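PDB 1FT5: cytochrome C554 from Nitrosomonas europaea, which carries electrons in the periplasm as a multiheme cytochrome of ammonia oxidation, accepting them directly from hydroxylamine oxidoreductase. Local coordinates for residues 31-34 and 38-41; 43-48 and 158-163; 59-62 and 67-70. All blocks are in the same frame, centred on the assembly; numbering follows the deposited sequence.

Contact 1: residues 31-34 and 38-41; sequences MESL and VKKE. With HEM (protoporphyrin IX containing Fe), chain F.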
loop_
_atom_site.group_PDB
_atom_site.type_symbol
_atom_site.label_atom_id
_atom_site.label_comp_id
_atom_site.label_asym_id
_atom_site.label_seq_id
_atom_site.Cartn_x
_atom_site.Cartn_y
_atom_site.Cartn_z
ATOM N N MET A 31 7.561 6.498 7.426
ATOM C CA MET A 31 7.540 7.578 8.418
ATOM C C MET A 31 8.943 7.870 8.916
ATOM O O MET A 31 9.212 8.971 9.411
ATOM C CB MET A 31 6.598 7.167 9.562
ATOM C CG MET A 31 6.506 8.138 10.754
ATOM S SD MET A 31 5.905 9.792 10.240
ATOM C CE MET A 31 4.229 9.484 9.905
ATOM N N GLU A 32 9.865 6.911 8.808
ATOM C CA GLU A 32 11.221 7.183 9.293
ATOM C C GLU A 32 11.881 8.321 8.475
ATOM O O GLU A 32 12.678 9.137 9.004
ATOM C CB GLU A 32 12.104 5.939 9.162
ATOM C CG GLU A 32 11.608 4.760 9.949
ATOM C CD GLU A 32 11.577 4.961 11.460
ATOM O OE1 GLU A 32 10.647 4.447 12.117
ATOM O OE2 GLU A 32 12.492 5.596 12.011
ATOM N N SER A 33 11.489 8.417 7.217
ATOM C CA SER A 33 12.012 9.425 6.310
ATOM C C SER A 33 11.610 10.817 6.724
ATOM O O SER A 33 12.278 11.763 6.331
ATOM C CB SER A 33 11.545 9.187 4.894
ATOM O OG SER A 33 12.139 7.992 4.389
ATOM N N LEU A 34 10.509 10.921 7.457
ATOM C CA LEU A 34 10.018 12.244 7.893
ATOM C C LEU A 34 10.715 12.713 9.161
ATOM O O LEU A 34 10.466 13.835 9.621
ATOM C CB LEU A 34 8.484 12.233 8.095
ATOM C CG LEU A 34 7.661 11.806 6.859
ATOM C CD1 LEU A 34 6.199 12.091 7.070
ATOM C CD2 LEU A 34 8.136 12.581 5.598
ATOM N N VAL A 38 17.224 12.081 8.974
ATOM C CA VAL A 38 17.155 10.854 8.195
ATOM C C VAL A 38 17.074 11.274 6.690
ATOM O O VAL A 38 16.347 12.223 6.336
ATOM C CB VAL A 38 15.899 10.039 8.586
ATOM C CG1 VAL A 38 15.753 8.816 7.634
ATOM C CG2 VAL A 38 16.024 9.616 10.042
ATOM N N LYS A 39 17.831 10.602 5.823
ATOM C CA LYS A 39 17.852 10.890 4.395
ATOM C C LYS A 39 18.196 12.348 4.183
ATOM O O LYS A 39 17.572 13.072 3.384
ATOM C CB LYS A 39 16.521 10.510 3.734
ATOM C CG LYS A 39 16.365 8.943 3.731
ATOM C CD LYS A 39 15.338 8.471 2.739
ATOM C CE LYS A 39 15.282 6.955 2.638
ATOM N NZ LYS A 39 14.330 6.546 1.551
ATOM N N LYS A 40 19.229 12.768 4.880
ATOM C CA LYS A 40 19.646 14.152 4.762
ATOM C C LYS A 40 20.023 14.582 3.349
ATOM O O LYS A 40 19.621 15.665 2.908
ATOM C CB LYS A 40 20.816 14.419 5.725
ATOM C CG LYS A 40 20.416 14.271 7.188
ATOM C CD LYS A 40 21.555 14.771 8.121
ATOM C CE LYS A 40 22.538 13.648 8.414
ATOM N NZ LYS A 40 21.930 12.532 9.210
ATOM N N GLU A 41 20.729 13.742 2.611
ATOM C CA GLU A 41 21.167 14.108 1.263
ATOM C C GLU A 41 19.971 14.259 0.332
ATOM O O GLU A 41 19.866 15.199 -0.448
ATOM C CB GLU A 41 22.103 13.012 0.729
ATOM C CG GLU A 41 22.405 13.101 -0.760
ATOM C CD GLU A 41 23.737 12.422 -1.132
ATOM O OE1 GLU A 41 24.363 12.888 -2.108
ATOM O OE2 GLU A 41 24.156 11.436 -0.447
HETATM C CHA HEM F . 9.905 9.788 -0.728
HETATM C CHB HEM F . 10.193 13.264 2.632
HETATM C CHC HEM F . 5.749 14.859 1.313
HETATM C CHD HEM F . 5.373 11.070 -1.767
HETATM C C1A HEM F . 10.383 10.586 0.346
HETATM C C2A HEM F . 11.701 10.528 0.867
HETATM C C3A HEM F . 11.782 11.506 1.849
HETATM C C4A HEM F . 10.477 12.130 1.855
HETATM C CMA HEM F . 12.987 11.925 2.714
HETATM C CAA HEM F . 12.773 9.592 0.392
HETATM C CBA HEM F . 13.490 10.112 -0.853
HETATM C CGA HEM F . 14.699 9.258 -1.217
HETATM O O1A HEM F . 15.058 8.329 -0.458
HETATM O O2A HEM F . 15.264 9.495 -2.301
HETATM C C1B HEM F . 8.992 14.001 2.555
HETATM C C2B HEM F . 8.749 15.255 3.240
HETATM C C3B HEM F . 7.557 15.716 2.825
HETATM C C4B HEM F . 7.006 14.746 1.914
HETATM C CMB HEM F . 9.637 15.886 4.284
HETATM C CAB HEM F . 6.827 17.007 3.226
HETATM C CBB HEM F . 7.685 18.271 2.979
HETATM C C1C HEM F . 5.228 13.904 0.394
HETATM C C2C HEM F . 3.911 13.990 -0.197
HETATM C C3C HEM F . 3.783 12.896 -1.040
HETATM C C4C HEM F . 5.050 12.195 -0.956
HETATM C CMC HEM F . 2.851 15.045 0.090
HETATM C CAC HEM F . 2.607 12.426 -1.845
HETATM C CBC HEM F . 1.734 13.448 -2.576
HETATM C C1D HEM F . 6.595 10.408 -1.762
HETATM C C2D HEM F . 6.931 9.373 -2.676
HETATM C C3D HEM F . 8.235 9.023 -2.404
HETATM C C4D HEM F . 8.657 9.846 -1.303
HETATM C CMD HEM F . 5.991 8.814 -3.749
HETATM C CAD HEM F . 9.043 7.978 -3.149
HETATM C CBD HEM F . 9.929 8.531 -4.282
HETATM C CGD HEM F . 10.674 7.423 -4.998
HETATM O O1D HEM F . 11.631 6.904 -4.421
HETATM O O2D HEM F . 10.320 7.110 -6.101
HETATM N NA HEM F . 9.583 11.545 0.989
HETATM N NB HEM F . 7.921 13.679 1.727
HETATM N NC HEM F . 5.896 12.757 -0.022
HETATM N ND HEM F . 7.612 10.694 -0.914
HETATM FE FE HEM F . 7.625 11.987 0.650
#
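The ammonium group of Lys39, whose aliphatic chain runs past the Ser33 hydroxyl, is held by propionates of two hemes. Its NZ donates to O1A of the heme in chain F over 2.8 Å and to O1D of a neighbouring heme, so one positive charge sits between two carboxylates and probably offsets part of their charge. The lysine reaches this spot with CG beside its own backbone N (chi1 -69°) and an extended chain beyond. Lys39 CD passes 3.6 Å from Ser33 OG, an apolar flank laid alongside a polar atom satisfied elsewhere: OG is hydrogen-bonded to O2D of the neighbouring heme. The methylene that bears the hydroxyl lies over the chain F ring face, Ser33 CB 3.8 Å from heme C3A. Leu34 continues this cover, its CD2 over pyrrole B at 3.5 Å from C1B.

Farther from the heme, the carbonyl of Glu32 is directed at the branch point of Val38. Glu32 O lies 3.4 Å from Val38 CB, and both methyls are nearly as near, which makes this a packing contact. Lys43 ties the backbones together, its NZ hydrogen-bonding the carbonyl oxygens of both Ser33 and Val38.

Lys39 takes positive phi at the N-cap position before helix 40-45, where its side chain turns back to the hemes. His64, the axial ligand of the chain F heme's iron, lies about 4 Å from the Ser33 side chain. A lysine shared by propionates of two neighbouring hemes, with a serine on one of them, is consistent with the closely packed hemes of a multiheme c-type cytochrome.

Contact 2: residues 43-48 and 158-163; sequences KQKAKL and PEVDAK. With HEM (protoporphyrin IX containing Fe), chain F.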
loop_
_atom_site.group_PDB
_atom_site.type_symbol
_atom_site.label_atom_id
_atom_site.label_comp_id
_atom_site.label_asym_id
_atom_site.label_seq_id
_atom_site.Cartn_x
_atom_site.Cartn_y
_atom_site.Cartn_z
ATOM N N LYS A 43 16.902 14.983 1.128
ATOM C CA LYS A 43 16.143 16.171 1.498
ATOM C C LYS A 43 16.834 17.452 0.966
ATOM O O LYS A 43 16.175 18.329 0.445
ATOM C CB LYS A 43 16.009 16.266 3.004
ATOM C CG LYS A 43 15.016 15.191 3.569
ATOM C CD LYS A 43 15.056 15.118 5.082
ATOM C CE LYS A 43 14.002 14.154 5.554
ATOM N NZ LYS A 43 14.230 13.765 6.971
ATOM N N GLN A 44 18.159 17.504 1.089
ATOM C CA GLN A 44 18.890 18.709 0.602
ATOM C C GLN A 44 18.672 18.880 -0.892
ATOM O O GLN A 44 18.436 20.007 -1.382
ATOM C CB GLN A 44 20.392 18.589 0.913
ATOM C CG GLN A 44 20.640 18.737 2.386
ATOM C CD GLN A 44 22.117 18.850 2.730
ATOM O OE1 GLN A 44 22.514 19.687 3.551
ATOM N NE2 GLN A 44 22.934 18.013 2.106
ATOM N N LYS A 45 18.750 17.766 -1.631
ATOM C CA LYS A 45 18.540 17.839 -3.081
ATOM C C LYS A 45 17.141 18.397 -3.432
ATOM O O LYS A 45 16.974 19.144 -4.399
ATOM C CB LYS A 45 18.715 16.456 -3.709
ATOM C CG LYS A 45 18.602 16.486 -5.224
ATOM C CD LYS A 45 19.232 15.256 -5.887
ATOM C CE LYS A 45 19.547 15.561 -7.354
ATOM N NZ LYS A 45 20.274 14.442 -8.009
ATOM N N ALA A 46 16.146 18.079 -2.597
ATOM C CA ALA A 46 14.786 18.542 -2.818
ATOM C C ALA A 46 14.463 19.885 -2.138
ATOM O O ALA A 46 13.312 20.364 -2.157
ATOM C CB ALA A 46 13.781 17.464 -2.316
ATOM N N LYS A 47 15.508 20.483 -1.593
ATOM C CA LYS A 47 15.469 21.782 -0.869
ATOM C C LYS A 47 14.628 21.791 0.388
ATOM O O LYS A 47 14.019 22.812 0.770
ATOM C CB LYS A 47 15.073 22.927 -1.809
ATOM C CG LYS A 47 16.050 23.069 -3.009
ATOM C CD LYS A 47 17.504 23.186 -2.524
ATOM C CE LYS A 47 18.503 23.492 -3.681
ATOM N NZ LYS A 47 19.779 24.085 -3.124
ATOM N N LEU A 48 14.558 20.627 1.044
ATOM C CA LEU A 48 13.860 20.474 2.315
ATOM C C LEU A 48 14.921 20.644 3.423
ATOM O O LEU A 48 16.133 20.656 3.141
ATOM C CB LEU A 48 13.263 19.045 2.387
ATOM C CG LEU A 48 12.200 18.833 1.304
ATOM C CD1 LEU A 48 11.757 17.364 1.400
ATOM C CD2 LEU A 48 10.996 19.775 1.459
ATOM N N PRO A 158 10.501 14.123 -10.908
ATOM C CA PRO A 158 11.530 13.939 -11.970
ATOM C C PRO A 158 12.413 15.155 -12.124
ATOM O O PRO A 158 13.585 15.020 -12.501
ATOM C CB PRO A 158 10.707 13.612 -13.223
ATOM C CG PRO A 158 9.503 12.918 -12.647
ATOM C CD PRO A 158 9.174 13.735 -11.382
ATOM N N GLU A 159 11.882 16.357 -11.856
ATOM C CA GLU A 159 12.764 17.564 -11.891
ATOM C C GLU A 159 13.905 17.466 -10.901
ATOM O O GLU A 159 15.048 17.875 -11.174
ATOM C CB GLU A 159 12.020 18.838 -11.497
ATOM C CG GLU A 159 11.165 19.333 -12.570
ATOM C CD GLU A 159 10.444 20.607 -12.201
ATOM O OE1 GLU A 159 10.423 21.029 -10.995
ATOM O OE2 GLU A 159 9.863 21.210 -13.131
ATOM N N VAL A 160 13.611 17.006 -9.682
ATOM C CA VAL A 160 14.626 16.876 -8.659
ATOM C C VAL A 160 15.660 15.827 -9.080
ATOM O O VAL A 160 16.889 16.071 -9.001
ATOM C CB VAL A 160 13.983 16.469 -7.301
ATOM C CG1 VAL A 160 15.094 16.240 -6.272
ATOM C CG2 VAL A 160 12.996 17.607 -6.857
ATOM N N ASP A 161 15.167 14.665 -9.538
ATOM C CA ASP A 161 16.027 13.589 -9.963
ATOM C C ASP A 161 15.215 12.599 -10.801
ATOM O O ASP A 161 14.106 12.220 -10.438
ATOM C CB ASP A 161 16.599 12.864 -8.741
ATOM C CG ASP A 161 17.754 11.948 -9.079
ATOM O OD1 ASP A 161 17.594 11.054 -9.903
ATOM O OD2 ASP A 161 18.869 12.142 -8.514
ATOM N N ALA A 162 15.796 12.141 -11.894
ATOM C CA ALA A 162 15.106 11.213 -12.793
ATOM C C ALA A 162 14.750 9.887 -12.127
ATOM O O ALA A 162 13.892 9.169 -12.621
ATOM C CB ALA A 162 15.991 10.965 -14.053
ATOM N N LYS A 163 15.405 9.591 -11.022
ATOM C CA LYS A 163 15.097 8.370 -10.301
ATOM C C LYS A 163 13.712 8.397 -9.694
ATOM O O LYS A 163 13.184 7.338 -9.375
ATOM C CB LYS A 163 16.136 8.052 -9.230
ATOM C CG LYS A 163 15.940 8.774 -7.945
ATOM C CD LYS A 163 17.278 8.911 -7.296
ATOM C CE LYS A 163 17.180 8.833 -5.834
ATOM N NZ LYS A 163 18.574 8.806 -5.267
HETATM C CHA HEM F . 9.905 9.788 -0.728
HETATM C CHB HEM F . 10.193 13.264 2.632
HETATM C CHC HEM F . 5.749 14.859 1.313
HETATM C CHD HEM F . 5.373 11.070 -1.767
HETATM C C1A HEM F . 10.383 10.586 0.346
HETATM C C2A HEM F . 11.701 10.528 0.867
HETATM C C3A HEM F . 11.782 11.506 1.849
HETATM C C4A HEM F . 10.477 12.130 1.855
HETATM C CMA HEM F . 12.987 11.925 2.714
HETATM C CAA HEM F . 12.773 9.592 0.392
HETATM C CBA HEM F . 13.490 10.112 -0.853
HETATM C CGA HEM F . 14.699 9.258 -1.217
HETATM O O1A HEM F . 15.058 8.329 -0.458
HETATM O O2A HEM F . 15.264 9.495 -2.301
HETATM C C1B HEM F . 8.992 14.001 2.555
HETATM C C2B HEM F . 8.749 15.255 3.240
HETATM C C3B HEM F . 7.557 15.716 2.825
HETATM C C4B HEM F . 7.006 14.746 1.914
HETATM C CMB HEM F . 9.637 15.886 4.284
HETATM C CAB HEM F . 6.827 17.007 3.226
HETATM C CBB HEM F . 7.685 18.271 2.979
HETATM C C1C HEM F . 5.228 13.904 0.394
HETATM C C2C HEM F . 3.911 13.990 -0.197
HETATM C C3C HEM F . 3.783 12.896 -1.040
HETATM C C4C HEM F . 5.050 12.195 -0.956
HETATM C CMC HEM F . 2.851 15.045 0.090
HETATM C CAC HEM F . 2.607 12.426 -1.845
HETATM C CBC HEM F . 1.734 13.448 -2.576
HETATM C C1D HEM F . 6.595 10.408 -1.762
HETATM C C2D HEM F . 6.931 9.373 -2.676
HETATM C C3D HEM F . 8.235 9.023 -2.404
HETATM C C4D HEM F . 8.657 9.846 -1.303
HETATM C CMD HEM F . 5.991 8.814 -3.749
HETATM C CAD HEM F . 9.043 7.978 -3.149
HETATM C CBD HEM F . 9.929 8.531 -4.282
HETATM C CGD HEM F . 10.674 7.423 -4.998
HETATM O O1D HEM F . 11.631 6.904 -4.421
HETATM O O2D HEM F . 10.320 7.110 -6.101
HETATM N NA HEM F . 9.583 11.545 0.989
HETATM N NB HEM F . 7.921 13.679 1.727
HETATM N NC HEM F . 5.896 12.757 -0.022
HETATM N ND HEM F . 7.612 10.694 -0.914
HETATM FE FE HEM F . 7.625 11.987 0.650
#
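Lys45 and Val160 run antiparallel alongside one another, the lysine CG against one branch of the valine and the outer methylenes by its carbonyl O. Lys45 CG meets Val160 CG1 at 3.7 Å, and CE comes within 3.2 Å of Val160 O. With CG anti to the backbone N (chi1 -176°) and the rest of the chain extended, the lysine carries its ammonium beyond the valine and reaches Asp161 nearly perpendicular to that side chain. The salt bridge from Lys45 NZ to Asp161 OD2 is 2.7 Å long; it arrives on the anti side of that oxygen, 32° out of the carboxylate plane.

The other oxygen closes an Asx turn: Asp161 OD1 accepts from Lys163 N at 2.9 Å through its anti lone pair, which limits the carboxylate's rotation. In the other segment, helix 40-45 ends in a Schellman motif with Lys47 at C-prime. Were Asp161 an alanine, the Lys45 ammonium would probably be left without its mate and Lys163 N without its turn-closing acceptor.

Ala46 CB adds a looser apolar contact to Val160 CG1. On the heme side, Leu48 CD1 packs on heme methyl CMB at 3.9 Å, and Phe156 touches both Ala46 and Leu48.

Contact 3: residues 59-62 and 67-70; sequences DCVG and GFGQ. With HEM (protoporphyrin IX containing Fe), chain F.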
loop_
_atom_site.group_PDB
_atom_site.type_symbol
_atom_site.label_atom_id
_atom_site.label_comp_id
_atom_site.label_asym_id
_atom_site.label_seq_id
_atom_site.Cartn_x
_atom_site.Cartn_y
_atom_site.Cartn_z
ATOM N N ASP A 59 1.746 18.639 5.334
ATOM C CA ASP A 59 2.222 18.733 3.941
ATOM C C ASP A 59 3.063 17.481 3.600
ATOM O O ASP A 59 3.516 17.362 2.454
ATOM C CB ASP A 59 3.185 19.926 3.721
ATOM C CG ASP A 59 2.521 21.261 3.916
ATOM O OD1 ASP A 59 1.308 21.301 3.757
ATOM O OD2 ASP A 59 3.252 22.248 4.200
ATOM N N CYS A 60 3.229 16.518 4.562
ATOM C CA CYS A 60 4.103 15.354 4.283
ATOM C C CYS A 60 3.512 14.016 4.660
ATOM O O CYS A 60 3.626 13.031 3.885
ATOM C CB CYS A 60 5.420 15.413 5.056
ATOM S SG CYS A 60 6.294 17.002 4.942
ATOM N N VAL A 61 2.815 13.985 5.775
ATOM C CA VAL A 61 2.402 12.650 6.238
ATOM C C VAL A 61 1.449 11.876 5.365
ATOM O O VAL A 61 1.480 10.637 5.379
ATOM C CB VAL A 61 1.786 12.672 7.676
ATOM C CG1 VAL A 61 2.756 13.251 8.737
ATOM C CG2 VAL A 61 0.522 13.423 7.648
ATOM N N GLY A 62 0.646 12.550 4.554
ATOM C CA GLY A 62 -0.387 11.864 3.814
ATOM C C GLY A 62 0.111 10.807 2.860
ATOM O O GLY A 62 -0.657 9.915 2.481
ATOM N N GLY A 67 -4.316 5.904 4.644
ATOM C CA GLY A 67 -5.618 6.520 4.756
ATOM C C GLY A 67 -5.671 7.936 5.320
ATOM O O GLY A 67 -6.658 8.329 5.955
ATOM N N PHE A 68 -4.665 8.729 5.052
ATOM C CA PHE A 68 -4.724 10.092 5.625
ATOM C C PHE A 68 -5.909 10.853 5.004
ATOM O O PHE A 68 -6.123 10.799 3.784
ATOM C CB PHE A 68 -3.428 10.841 5.272
ATOM C CG PHE A 68 -3.298 12.171 5.955
ATOM C CD1 PHE A 68 -3.282 12.285 7.322
ATOM C CD2 PHE A 68 -3.165 13.339 5.181
ATOM C CE1 PHE A 68 -3.128 13.506 7.961
ATOM C CE2 PHE A 68 -3.003 14.587 5.828
ATOM C CZ PHE A 68 -2.977 14.677 7.177
ATOM N N GLY A 69 -6.679 11.531 5.870
ATOM C CA GLY A 69 -7.854 12.274 5.399
ATOM C C GLY A 69 -9.050 11.395 5.004
ATOM O O GLY A 69 -10.063 11.894 4.489
ATOM N N GLN A 70 -8.955 10.090 5.265
ATOM C CA GLN A 70 -9.996 9.155 4.892
ATOM C C GLN A 70 -10.584 8.518 6.146
ATOM O O GLN A 70 -9.944 8.503 7.177
ATOM C CB GLN A 70 -9.420 8.080 3.992
ATOM C CG GLN A 70 -8.772 8.699 2.743
ATOM C CD GLN A 70 -8.453 7.638 1.704
ATOM O OE1 GLN A 70 -7.303 7.449 1.356
ATOM N NE2 GLN A 70 -9.486 6.927 1.221
HETATM C CHA HEM F . 9.905 9.788 -0.728
HETATM C CHB HEM F . 10.193 13.264 2.632
HETATM C CHC HEM F . 5.749 14.859 1.313
HETATM C CHD HEM F . 5.373 11.070 -1.767
HETATM C C1A HEM F . 10.383 10.586 0.346
HETATM C C2A HEM F . 11.701 10.528 0.867
HETATM C C3A HEM F . 11.782 11.506 1.849
HETATM C C4A HEM F . 10.477 12.130 1.855
HETATM C CMA HEM F . 12.987 11.925 2.714
HETATM C CAA HEM F . 12.773 9.592 0.392
HETATM C CBA HEM F . 13.490 10.112 -0.853
HETATM C CGA HEM F . 14.699 9.258 -1.217
HETATM O O1A HEM F . 15.058 8.329 -0.458
HETATM O O2A HEM F . 15.264 9.495 -2.301
HETATM C C1B HEM F . 8.992 14.001 2.555
HETATM C C2B HEM F . 8.749 15.255 3.240
HETATM C C3B HEM F . 7.557 15.716 2.825
HETATM C C4B HEM F . 7.006 14.746 1.914
HETATM C CMB HEM F . 9.637 15.886 4.284
HETATM C CAB HEM F . 6.827 17.007 3.226
HETATM C CBB HEM F . 7.685 18.271 2.979
HETATM C C1C HEM F . 5.228 13.904 0.394
HETATM C C2C HEM F . 3.911 13.990 -0.197
HETATM C C3C HEM F . 3.783 12.896 -1.040
HETATM C C4C HEM F . 5.050 12.195 -0.956
HETATM C CMC HEM F . 2.851 15.045 0.090
HETATM C CAC HEM F . 2.607 12.426 -1.845
HETATM C CBC HEM F . 1.734 13.448 -2.576
HETATM C C1D HEM F . 6.595 10.408 -1.762
HETATM C C2D HEM F . 6.931 9.373 -2.676
HETATM C C3D HEM F . 8.235 9.023 -2.404
HETATM C C4D HEM F . 8.657 9.846 -1.303
HETATM C CMD HEM F . 5.991 8.814 -3.749
HETATM C CAD HEM F . 9.043 7.978 -3.149
HETATM C CBD HEM F . 9.929 8.531 -4.282
HETATM C CGD HEM F . 10.674 7.423 -4.998
HETATM O O1D HEM F . 11.631 6.904 -4.421
HETATM O O2D HEM F . 10.320 7.110 -6.101
HETATM N NA HEM F . 9.583 11.545 0.989
HETATM N NB HEM F . 7.921 13.679 1.727
HETATM N NC HEM F . 5.896 12.757 -0.022
HETATM N ND HEM F . 7.612 10.694 -0.914
HETATM FE FE HEM F . 7.625 11.987 0.650
HETATM O O HOH W 1 -2.491 8.069 3.267
#
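Apolar packing of Val61 and Gly62 on the Phe68 ring makes the direct contact. The CG2 methyl of Val61 stands over one face of the ring as a CH-pi contact, 3.8 Å from the centroid and 18° off the ring normal, displaced toward the CE1-CZ rim. With CG1 anti to the carbonyl carbon (chi1 -58°), CG2 falls between the backbone N and the carbonyl carbon, over the ring, and Phe68 meets it with CG anti to its own backbone N. The backbone of Gly62 leans obliquely on the same ring, CA lying 3.4 Å from Phe68 CD2. A beta carbon at this glycine would come within about 2.9 Å of that CD2, too close for a sound contact, so the lack of a side chain probably allows the ring to come this near. Val61 also touches Ile76.

Covalent bonding fixes the first segment to the cofactor. Cys60 SG is joined by a thioether to CAB, the former vinyl carbon of the heme, at 1.8 Å, and Val61 and Gly62 are the two variable residues of the CXXCH heme-binding motif, which Cys63 and His64, the axial ligand of the iron, complete. The ring of Phe68 thus packs on the linker between the two heme-attaching cysteines. Just before the motif, the carbonyl O of Asp59 approaches heme methyl CMC at 3.4 Å.

Polar linkage between the two backbones runs through one water. It donates to Gly62 O at 2.7 Å and accepts from Phe68 N at 2.9 Å, satisfying a carbonyl and an amide that do not meet directly. Within the second segment, Gln70 N bonds to the Gly67 carbonyl and closes a type II beta turn, with Phe68 and Gly69 at its corners, Gly69 at positive phi.

Overall arrangement
All three contacts touch the same heme, the one bound through Cys60. Contacts 1 and 2 share helix 40-45, one at its start and the other at its end, with centres about 13 Å apart. Contact 3 lies about 17 Å from contact 1, centre to centre, and meets it through Leu34 and Met31; from contact 2 it is about 21 Å away and does not touch it. Along the chain contact 1 closes first; contact 2 then brings together segments with 109 residues between them, contact 3 lying within that interval. The surroundings of this heme of the electron-transfer chain are thus built here mainly from residues 31-48 and 59-62.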